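Local coordinates for type 3 secretion system chaperone YscE (Yersinia pestis, PDB 2P58), which acts with YscG as a cytosolic chaperone that stops the needle protein YscF from polymerising too early and supports its stable expression and secretion by the injectisome, at residues K38-Q41 against V42-R45; K28-M31 against M32-G35; E46-A49 against L50-I54. One frame throughout, in Å; residues are numbered along the deposited sequence.

How the contacts relate
Following the chain from its N terminus, contact 2 (28-35) comes first, where helix 10-30 gives way to the connecting loop through a beta turn. Contact 1 (38-45) follows in the opening turns of helix 37-60, and contact 3 (46-54) adjoins it directly, further along the same helix. The three lie in series, without nesting or crossing, and each is local to its own turn or turns. Contacts 1 and 2 meet across the hairpin: Y40 OH reaches M31 O, and the W43 indole packs on the backbone of D30. Contact 3 lies nearer the middle of the chain, touching both helix 10-30 and another protein of the assembly.

Contact 1: residues K38-Q41 against V42-R45; sequences KQYQ and VWQR
In the first turns of helix 37-60, the second arm of an alpha-helical hairpin, the indole of W43 is packed by Q39 one turn earlier and by Y40 three residues earlier. Q39 lies over a face of the indole. Its CG stands 3.3 Å from the centroid of the six-membered ring and only 7° off the ring normal, a close CH-pi contact. Because CG is anti to the backbone N (chi1 179°) and the chain then bends, the amide comes to rest above the indole, only modestly tilted from its plane. OE1 sits over the rim of the same face, 3.2 Å from W43 NE1, but the approach is from above the ring and makes no hydrogen bond. Glutamine suits the place: its CG methylene packs on the ring as an apolar group would, while its amide remains at the partly exposed surface.

Y40 meets the indole differently. The two rings form a T-shaped (edge-to-face) pair, with planes at 88° and centroids 5.0 Å apart. W43 supplies the edge, with CE3 over the centre of the tyrosine ring, and Y40 CZ comes within 3.5 Å of W43 CZ3. Beneath these groups the helix keeps its i to i+4 bonding, W43 N to Q39 O being nearly straight at 2.9 Å. On another side of the helix, V42 CG2 rests 3.4 Å from K38 O. Tyrosine adds a polar end to its flat surface: its hydroxyl is hydrogen-bonded to M31 O, beyond the ring pair. W43 also touches L27 and D30 of helix 10-30, while V42 and R45 pack on another protein chain, so this end of helix 37-60 touches both its hairpin partner and a neighbouring protein.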
ATOM      1  N   LYS A  38      21.045 -16.447   9.586  1.00 17.64           N
ATOM      2  CA  LYS A  38      19.613 -16.178   9.438  1.00 18.34           C
ATOM      3  C   LYS A  38      19.215 -14.924  10.227  1.00 17.59           C
ATOM      4  O   LYS A  38      18.313 -14.184   9.816  1.00 15.72           O
ATOM      5  CB  LYS A  38      18.778 -17.371   9.931  1.00 18.30           C
ATOM      6  CG  LYS A  38      18.982 -18.586   9.080  1.00 21.75           C
ATOM      7  CD  LYS A  38      17.974 -19.662   9.458  1.00 24.14           C
ATOM      8  CE  LYS A  38      18.234 -20.906   8.647  1.00 25.85           C
ATOM      9  NZ  LYS A  38      17.150 -21.917   8.881  1.00 28.26           N
ATOM     10  N   GLN A  39      19.843 -14.718  11.382  1.00 15.12           N
ATOM     11  CA  GLN A  39      19.524 -13.536  12.177  1.00 15.03           C
ATOM     12  C   GLN A  39      19.938 -12.284  11.384  1.00 14.09           C
ATOM     13  O   GLN A  39      19.220 -11.257  11.390  1.00 14.44           O
ATOM     14  CB  GLN A  39      20.257 -13.587  13.525  1.00 14.02           C
ATOM     15  CG  GLN A  39      20.002 -12.367  14.442  1.00 17.21           C
ATOM     16  CD  GLN A  39      18.550 -12.190  14.794  1.00 17.52           C
ATOM     17  OE1 GLN A  39      17.797 -11.412  14.151  1.00 21.85           O
ATOM     18  NE2 GLN A  39      18.138 -12.879  15.808  1.00 17.14           N
ATOM     19  N   TYR A  40      21.080 -12.352  10.697  1.00 14.25           N
ATOM     20  CA  TYR A  40      21.497 -11.184   9.937  1.00 16.29           C
ATOM     21  C   TYR A  40      20.656 -10.964   8.693  1.00 18.71           C
ATOM     22  O   TYR A  40      20.566  -9.847   8.214  1.00 18.91           O
ATOM     23  CB  TYR A  40      22.991 -11.225   9.581  1.00 17.69           C
ATOM     24  CG  TYR A  40      23.810 -10.792  10.774  1.00 16.29           C
ATOM     25  CD1 TYR A  40      24.124 -11.683  11.794  1.00 17.46           C
ATOM     26  CD2 TYR A  40      24.142  -9.443  10.956  1.00 15.26           C
ATOM     27  CE1 TYR A  40      24.726 -11.247  12.973  1.00 17.25           C
ATOM     28  CE2 TYR A  40      24.751  -9.003  12.141  1.00 14.98           C
ATOM     29  CZ  TYR A  40      25.034  -9.896  13.132  1.00 16.62           C
ATOM     30  OH  TYR A  40      25.601  -9.461  14.314  1.00 16.57           O
ATOM     31  N   GLN A  41      20.014 -12.009   8.181  1.00 19.77           N
ATOM     32  CA  GLN A  41      19.160 -11.816   7.011  1.00 20.23           C
ATOM     33  C   GLN A  41      17.952 -11.034   7.493  1.00 18.50           C
ATOM     34  O   GLN A  41      17.516 -10.101   6.809  1.00 20.18           O
ATOM     35  CB  GLN A  41      18.778 -13.162   6.373  1.00 21.79           C
ATOM     36  CG  GLN A  41      20.021 -13.786   5.718  1.00 28.49           C
ATOM     37  CD  GLN A  41      19.924 -15.267   5.466  1.00 33.17           C
ATOM     38  OE1 GLN A  41      20.951 -15.947   5.281  1.00 34.58           O
ATOM     39  NE2 GLN A  41      18.701 -15.787   5.442  1.00 34.12           N
ATOM     40  N   VAL A  42      17.449 -11.366   8.680  1.00 16.45           N
ATOM     41  CA  VAL A  42      16.306 -10.672   9.265  1.00 17.06           C
ATOM     42  C   VAL A  42      16.686  -9.217   9.545  1.00 19.01           C
ATOM     43  O   VAL A  42      15.999  -8.279   9.128  1.00 16.54           O
ATOM     44  CB  VAL A  42      15.843 -11.347  10.604  1.00 19.00           C
ATOM     45  CG1 VAL A  42      14.760 -10.503  11.304  1.00 19.64           C
ATOM     46  CG2 VAL A  42      15.306 -12.741  10.320  1.00 16.99           C
ATOM     47  N   TRP A  43      17.795  -9.017  10.251  1.00 16.63           N
ATOM     48  CA  TRP A  43      18.202  -7.646  10.575  1.00 18.08           C
ATOM     49  C   TRP A  43      18.523  -6.782   9.352  1.00 17.55           C
ATOM     50  O   TRP A  43      18.226  -5.580   9.360  1.00 20.14           O
ATOM     51  CB  TRP A  43      19.408  -7.666  11.519  1.00 15.48           C
ATOM     52  CG  TRP A  43      19.102  -8.106  12.928  1.00 17.10           C
ATOM     53  CD1 TRP A  43      17.930  -7.915  13.631  1.00 16.07           C
ATOM     54  CD2 TRP A  43      20.039  -8.653  13.858  1.00 15.99           C
ATOM     55  NE1 TRP A  43      18.095  -8.301  14.938  1.00 16.29           N
ATOM     56  CE2 TRP A  43      19.379  -8.751  15.111  1.00 17.55           C
ATOM     57  CE3 TRP A  43      21.377  -9.069  13.757  1.00 15.29           C
ATOM     58  CZ2 TRP A  43      20.012  -9.244  16.261  1.00 17.74           C
ATOM     59  CZ3 TRP A  43      22.006  -9.561  14.901  1.00 16.00           C
ATOM     60  CH2 TRP A  43      21.315  -9.640  16.138  1.00 14.17           C
ATOM     61  N   GLN A  44      19.149  -7.355   8.323  1.00 16.91           N
ATOM     62  CA  GLN A  44      19.476  -6.606   7.105  1.00 18.82           C
ATOM     63  C   GLN A  44      18.175  -6.148   6.434  1.00 18.36           C
ATOM     64  O   GLN A  44      18.088  -5.019   5.959  1.00 17.34           O
ATOM     65  CB  GLN A  44      20.271  -7.450   6.105  1.00 21.00           C
ATOM     66  CG  GLN A  44      20.570  -6.769   4.723  1.00 27.02           C
ATOM     67  CD  GLN A  44      19.445  -6.903   3.650  1.00 34.20           C
ATOM     68  OE1 GLN A  44      18.839  -7.968   3.470  1.00 36.83           O
ATOM     69  NE2 GLN A  44      19.202  -5.815   2.910  1.00 36.95           N
ATOM     70  N   ARG A  45      17.172  -7.018   6.423  1.00 16.10           N
ATOM     71  CA  ARG A  45      15.895  -6.658   5.801  1.00 16.41           C
ATOM     72  C   ARG A  45      15.251  -5.510   6.532  1.00 12.97           C
ATOM     73  O   ARG A  45      14.686  -4.596   5.913  1.00 12.15           O
ATOM     74  CB  ARG A  45      14.907  -7.825   5.856  1.00 19.03           C
ATOM     75  CG  ARG A  45      14.361  -8.214   4.514  1.00 28.81           C
ATOM     76  CD  ARG A  45      15.460  -8.904   3.742  1.00 31.46           C
ATOM     77  NE  ARG A  45      14.953 -10.105   3.074  1.00 37.35           N
ATOM     78  CZ  ARG A  45      15.685 -11.173   2.771  1.00 39.40           C
ATOM     79  NH1 ARG A  45      16.983 -11.230   3.073  1.00 39.98           N
ATOM     80  NH2 ARG A  45      15.113 -12.198   2.162  1.00 42.13           N
TER

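Contact 2: residues K28-M31 against M32-G35; sequences KKDM and MRGG
The carbonyl O of D30 accepts the backbone N of R33 at 3.1 Å, the bond that closes a type I beta turn from D30 to R33. The donor stands above the carbonyl plane, as expected when the chain tightens to a three-residue reach. The preceding bond has the same reach: M32 N is 3.1 Å from K29 O, whereas R33 N is 4.0 Å from that oxygen.

R33 uses the turn to lay its side chain beside D30. Its CG is set beside the backbone N (chi1 -68°), and from CG to NE the arginine is extended, its methylenes passing along the D30 backbone with CB 3.3 Å from D30 O. Together these bring the guanidinium alongside the carboxylate, both side chains pointing the same way and their flat groups 38° apart. D30 OD1 lies over the centre of the guanidinium, 3.1 Å from R33 NH2. This is a salt bridge held by charge alone, since OD1 is well out of the guanidinium plane and no N-H points at it. The other carboxylate oxygen, OD2, makes a salt bridge with K26, so the buried aspartate charge is shared between two cations, which would be expected to favour its ionised form.

The two selenomethionines part company here. M31 packs on W43 of helix 37-60, while M32 keeps CB 3.4 Å from K29 O before its bent chain leads away at the exposed surface. Beyond R33, G34 has a positive phi of 89°, where a side chain would press against the preceding carbonyl, so glycine fits naturally. Helix 10-30 ends here in a type I turn followed by two glycines, the start of the loop that links the two arms of the alpha-helical hairpin.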
ATOM      1  N   LYS A  28      20.985  -1.135  14.708  1.00 16.59           N
ATOM      2  CA  LYS A  28      22.414  -1.227  14.427  1.00 18.39           C
ATOM      3  C   LYS A  28      23.172  -1.658  15.679  1.00 17.22           C
ATOM      4  O   LYS A  28      24.195  -2.335  15.588  1.00 15.49           O
ATOM      5  CB  LYS A  28      22.946   0.091  13.890  1.00 20.22           C
ATOM      6  CG  LYS A  28      22.419   0.398  12.485  1.00 24.15           C
ATOM      7  CD  LYS A  28      22.935   1.744  12.039  1.00 27.34           C
ATOM      8  CE  LYS A  28      22.538   2.040  10.620  1.00 29.82           C
ATOM      9  NZ  LYS A  28      23.046   3.379  10.247  1.00 32.77           N
ATOM     10  N   LYS A  29      22.670  -1.273  16.854  1.00 18.52           N
ATOM     11  CA  LYS A  29      23.291  -1.723  18.114  1.00 20.56           C
ATOM     12  C   LYS A  29      23.019  -3.230  18.317  1.00 21.71           C
ATOM     13  O   LYS A  29      23.898  -3.983  18.764  1.00 21.08           O
ATOM     14  CB  LYS A  29      22.758  -0.905  19.292  1.00 22.34           C
ATOM     15  CG  LYS A  29      23.323   0.499  19.280  1.00 27.44           C
ATOM     16  CD  LYS A  29      22.810   1.342  20.457  1.00 33.03           C
ATOM     17  CE  LYS A  29      23.158   2.831  20.270  1.00 33.59           C
ATOM     18  NZ  LYS A  29      22.267   3.655  21.158  1.00 36.08           N
ATOM     19  N   ASP A  30      21.809  -3.686  17.986  1.00 19.99           N
ATOM     20  CA  ASP A  30      21.516  -5.115  18.103  1.00 19.59           C
ATOM     21  C   ASP A  30      22.428  -5.910  17.143  1.00 17.32           C
ATOM     22  O   ASP A  30      22.827  -7.019  17.435  1.00 18.42           O
ATOM     23  CB  ASP A  30      20.046  -5.443  17.737  1.00 22.55           C
ATOM     24  CG  ASP A  30      19.038  -4.921  18.765  1.00 28.34           C
ATOM     25  OD1 ASP A  30      19.449  -4.539  19.881  1.00 30.13           O
ATOM     26  OD2 ASP A  30      17.823  -4.899  18.448  1.00 30.32           O
HETATM   27  N   MSE A  31      22.755  -5.336  15.995  1.00 15.71           N
HETATM   28  CA  MSE A  31      23.593  -6.030  15.034  1.00 17.60           C
HETATM   29  C   MSE A  31      25.066  -6.154  15.468  1.00 19.47           C
HETATM   30  O   MSE A  31      25.879  -6.782  14.774  1.00 18.46           O
HETATM   31  CB  MSE A  31      23.483  -5.350  13.669  1.00 16.48           C
HETATM   32  CG  MSE A  31      22.043  -5.437  13.074  1.00 15.82           C
HETATM   33 SE   MSE A  31      21.772  -4.517  11.482  1.00 13.62          SE
HETATM   34  CE  MSE A  31      22.695  -5.491  10.435  1.00 18.19           C
HETATM   35  N   MSE A  32      25.404  -5.539  16.591  1.00 19.61           N
HETATM   36  CA  MSE A  32      26.770  -5.651  17.098  1.00 19.08           C
HETATM   37  C   MSE A  32      26.860  -6.863  18.049  1.00 21.39           C
HETATM   38  O   MSE A  32      27.948  -7.257  18.504  1.00 18.88           O
HETATM   39  CB  MSE A  32      27.168  -4.346  17.817  1.00 21.96           C
HETATM   40  CG  MSE A  32      27.522  -3.205  16.851  1.00 20.01           C
HETATM   41 SE   MSE A  32      28.767  -3.586  15.564  1.00 19.30          SE
HETATM   42  CE  MSE A  32      30.301  -3.917  16.694  1.00 21.76           C
ATOM     43  N   ARG A  33      25.713  -7.485  18.314  1.00 19.51           N
ATOM     44  CA  ARG A  33      25.657  -8.605  19.248  1.00 21.49           C
ATOM     45  C   ARG A  33      26.111  -9.917  18.680  1.00 20.42           C
ATOM     46  O   ARG A  33      26.396 -10.851  19.432  1.00 20.33           O
ATOM     47  CB  ARG A  33      24.234  -8.816  19.770  1.00 24.55           C
ATOM     48  CG  ARG A  33      23.728  -7.730  20.661  1.00 31.22           C
ATOM     49  CD  ARG A  33      22.215  -7.890  20.874  1.00 37.15           C
ATOM     50  NE  ARG A  33      21.693  -6.776  21.658  1.00 41.04           N
ATOM     51  CZ  ARG A  33      20.413  -6.597  21.967  1.00 44.15           C
ATOM     52  NH1 ARG A  33      19.492  -7.462  21.549  1.00 43.03           N
ATOM     53  NH2 ARG A  33      20.062  -5.555  22.722  1.00 45.71           N
ATOM     54  N   GLY A  34      26.139 -10.009  17.359  1.00 18.43           N
ATOM     55  CA  GLY A  34      26.519 -11.256  16.737  1.00 16.82           C
ATOM     56  C   GLY A  34      25.257 -12.084  16.567  1.00 17.28           C
ATOM     57  O   GLY A  34      24.185 -11.679  17.032  1.00 17.60           O
ATOM     58  N   GLY A  35      25.368 -13.225  15.906  1.00 18.23           N
ATOM     59  CA  GLY A  35      24.181 -14.050  15.682  1.00 18.44           C
ATOM     60  C   GLY A  35      24.430 -14.900  14.480  1.00 17.98           C
ATOM     61  O   GLY A  35      25.481 -14.783  13.858  1.00 21.11           O
TER

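Contact 3: residues E46-A49 against L50-I54; sequences ESKA and LESAI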
ATOM      1  N   GLU A  46      15.281  -5.586   7.857  1.00 13.25           N
ATOM      2  CA  GLU A  46      14.672  -4.536   8.658  1.00 13.95           C
ATOM      3  C   GLU A  46      15.435  -3.247   8.486  1.00 13.51           C
ATOM      4  O   GLU A  46      14.843  -2.184   8.341  1.00 13.60           O
ATOM      5  CB  GLU A  46      14.605  -4.897  10.162  1.00 16.55           C
ATOM      6  CG  GLU A  46      13.612  -3.965  10.845  1.00 22.39           C
ATOM      7  CD  GLU A  46      13.534  -4.089  12.345  1.00 27.62           C
ATOM      8  OE1 GLU A  46      14.078  -5.054  12.902  1.00 25.64           O
ATOM      9  OE2 GLU A  46      12.907  -3.189  12.955  1.00 32.95           O
ATOM     10  N   SER A  47      16.759  -3.338   8.521  1.00 13.68           N
ATOM     11  CA  SER A  47      17.583  -2.150   8.370  1.00 15.16           C
ATOM     12  C   SER A  47      17.299  -1.437   7.036  1.00 15.68           C
ATOM     13  O   SER A  47      17.147  -0.214   6.997  1.00 15.73           O
ATOM     14  CB  SER A  47      19.075  -2.528   8.466  1.00 16.39           C
ATOM     15  OG  SER A  47      19.848  -1.337   8.368  1.00 25.45           O
ATOM     16  N   LYS A  48      17.257  -2.191   5.939  1.00 14.91           N
ATOM     17  CA  LYS A  48      16.989  -1.595   4.644  1.00 16.84           C
ATOM     18  C   LYS A  48      15.584  -0.974   4.588  1.00 16.78           C
ATOM     19  O   LYS A  48      15.377   0.083   3.962  1.00 13.82           O
ATOM     20  CB  LYS A  48      17.147  -2.630   3.536  1.00 19.81           C
ATOM     21  CG  LYS A  48      17.291  -1.968   2.167  1.00 26.15           C
ATOM     22  CD  LYS A  48      18.537  -1.055   2.172  1.00 30.67           C
ATOM     23  CE  LYS A  48      18.631  -0.203   0.910  1.00 35.05           C
ATOM     24  NZ  LYS A  48      18.556  -1.061  -0.295  1.00 35.86           N
ATOM     25  N   ALA A  49      14.619  -1.618   5.233  1.00 14.07           N
ATOM     26  CA  ALA A  49      13.253  -1.085   5.247  1.00 14.07           C
ATOM     27  C   ALA A  49      13.221   0.262   5.988  1.00 12.50           C
ATOM     28  O   ALA A  49      12.580   1.238   5.563  1.00 12.17           O
ATOM     29  CB  ALA A  49      12.326  -2.071   5.914  1.00 11.86           C
ATOM     30  N   LEU A  50      13.937   0.322   7.101  1.00 11.66           N
ATOM     31  CA  LEU A  50      13.952   1.566   7.872  1.00 13.26           C
ATOM     32  C   LEU A  50      14.650   2.671   7.104  1.00 13.45           C
ATOM     33  O   LEU A  50      14.159   3.799   7.077  1.00 12.42           O
ATOM     34  CB  LEU A  50      14.652   1.342   9.219  1.00 14.74           C
ATOM     35  CG  LEU A  50      13.828   0.542  10.229  1.00 15.52           C
ATOM     36  CD1 LEU A  50      14.727   0.084  11.369  1.00 14.75           C
ATOM     37  CD2 LEU A  50      12.661   1.394  10.749  1.00 15.27           C
ATOM     38  N   GLU A  51      15.802   2.361   6.492  1.00 14.77           N
ATOM     39  CA  GLU A  51      16.544   3.358   5.736  1.00 15.72           C
ATOM     40  C   GLU A  51      15.659   3.872   4.611  1.00 13.76           C
ATOM     41  O   GLU A  51      15.634   5.059   4.316  1.00 13.07           O
ATOM     42  CB  GLU A  51      17.834   2.743   5.151  1.00 17.89           C
ATOM     43  CG  GLU A  51      18.875   2.432   6.239  1.00 25.65           C
ATOM     44  CD  GLU A  51      20.001   1.516   5.749  1.00 34.33           C
ATOM     45  OE1 GLU A  51      19.998   1.141   4.548  1.00 35.44           O
ATOM     46  OE2 GLU A  51      20.883   1.166   6.579  1.00 38.68           O
ATOM     47  N   SER A  52      14.941   2.950   3.982  1.00 13.46           N
ATOM     48  CA  SER A  52      14.055   3.306   2.865  1.00 13.40           C
ATOM     49  C   SER A  52      12.921   4.217   3.293  1.00 10.88           C
ATOM     50  O   SER A  52      12.525   5.122   2.569  1.00 14.07           O
ATOM     51  CB  SER A  52      13.485   2.021   2.256  1.00 12.77           C
ATOM     52  OG  SER A  52      14.528   1.291   1.609  1.00 16.62           O
ATOM     53  N   ALA A  53      12.339   3.917   4.442  1.00 11.51           N
ATOM     54  CA  ALA A  53      11.256   4.725   4.956  1.00 11.84           C
ATOM     55  C   ALA A  53      11.746   6.132   5.302  1.00 11.68           C
ATOM     56  O   ALA A  53      11.103   7.128   4.993  1.00 11.57           O
ATOM     57  CB  ALA A  53      10.649   4.044   6.212  1.00 12.04           C
ATOM     58  N   ILE A  54      12.903   6.212   5.946  1.00 12.84           N
ATOM     59  CA  ILE A  54      13.453   7.523   6.311  1.00 14.16           C
ATOM     60  C   ILE A  54      13.683   8.340   5.037  1.00 14.53           C
ATOM     61  O   ILE A  54      13.348   9.526   4.980  1.00 15.35           O
ATOM     62  CB  ILE A  54      14.789   7.333   7.107  1.00 15.87           C
ATOM     63  CG1 ILE A  54      14.476   6.733   8.475  1.00 14.83           C
ATOM     64  CG2 ILE A  54      15.542   8.643   7.214  1.00 15.79           C
ATOM     65  CD1 ILE A  54      15.681   6.052   9.154  1.00 15.58           C
TER
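The extended side chain of E51 runs back toward the preceding turn, and S47 OG stands over one face of its carboxylate, displaced toward OE2. That hydroxyl donates a weak hydrogen bond to OE2 at 3.2 Å, an i to i+4 side-chain pairing on helix 37-60 of the helical hairpin. The other oxygen, OE1, lies 3.5 Å from K48 CD on the aliphatic part of the lysine, which crosses the glutamate at about a right angle. Their charged ends are not in contact, so any attraction between them is probably modest. The second carboxylate, that of E46, runs beside L50 and brings OE2 to 4.1 Å from L50 CD1.

Small residues suit this buried middle of the helix. S47 fits against L24 and L27 of helix 10-30, whereas A49, S52 and A53, all short, pack on side chains of another protein chain of the assembly. L50 supplies apolar bulk, its CG 3.5 Å from E46 O.

A helical serine can give its hydroxyl to the carbonyl four residues back, and S52 does so: with OG anti to its carbonyl carbon (chi1 -68°), the hydroxyl turns back along the helix. K48 O thus receives two bonds from one residue, S52 N at 2.9 Å and S52 OG at 2.8 Å, reaching it from opposite faces of the carbonyl plane.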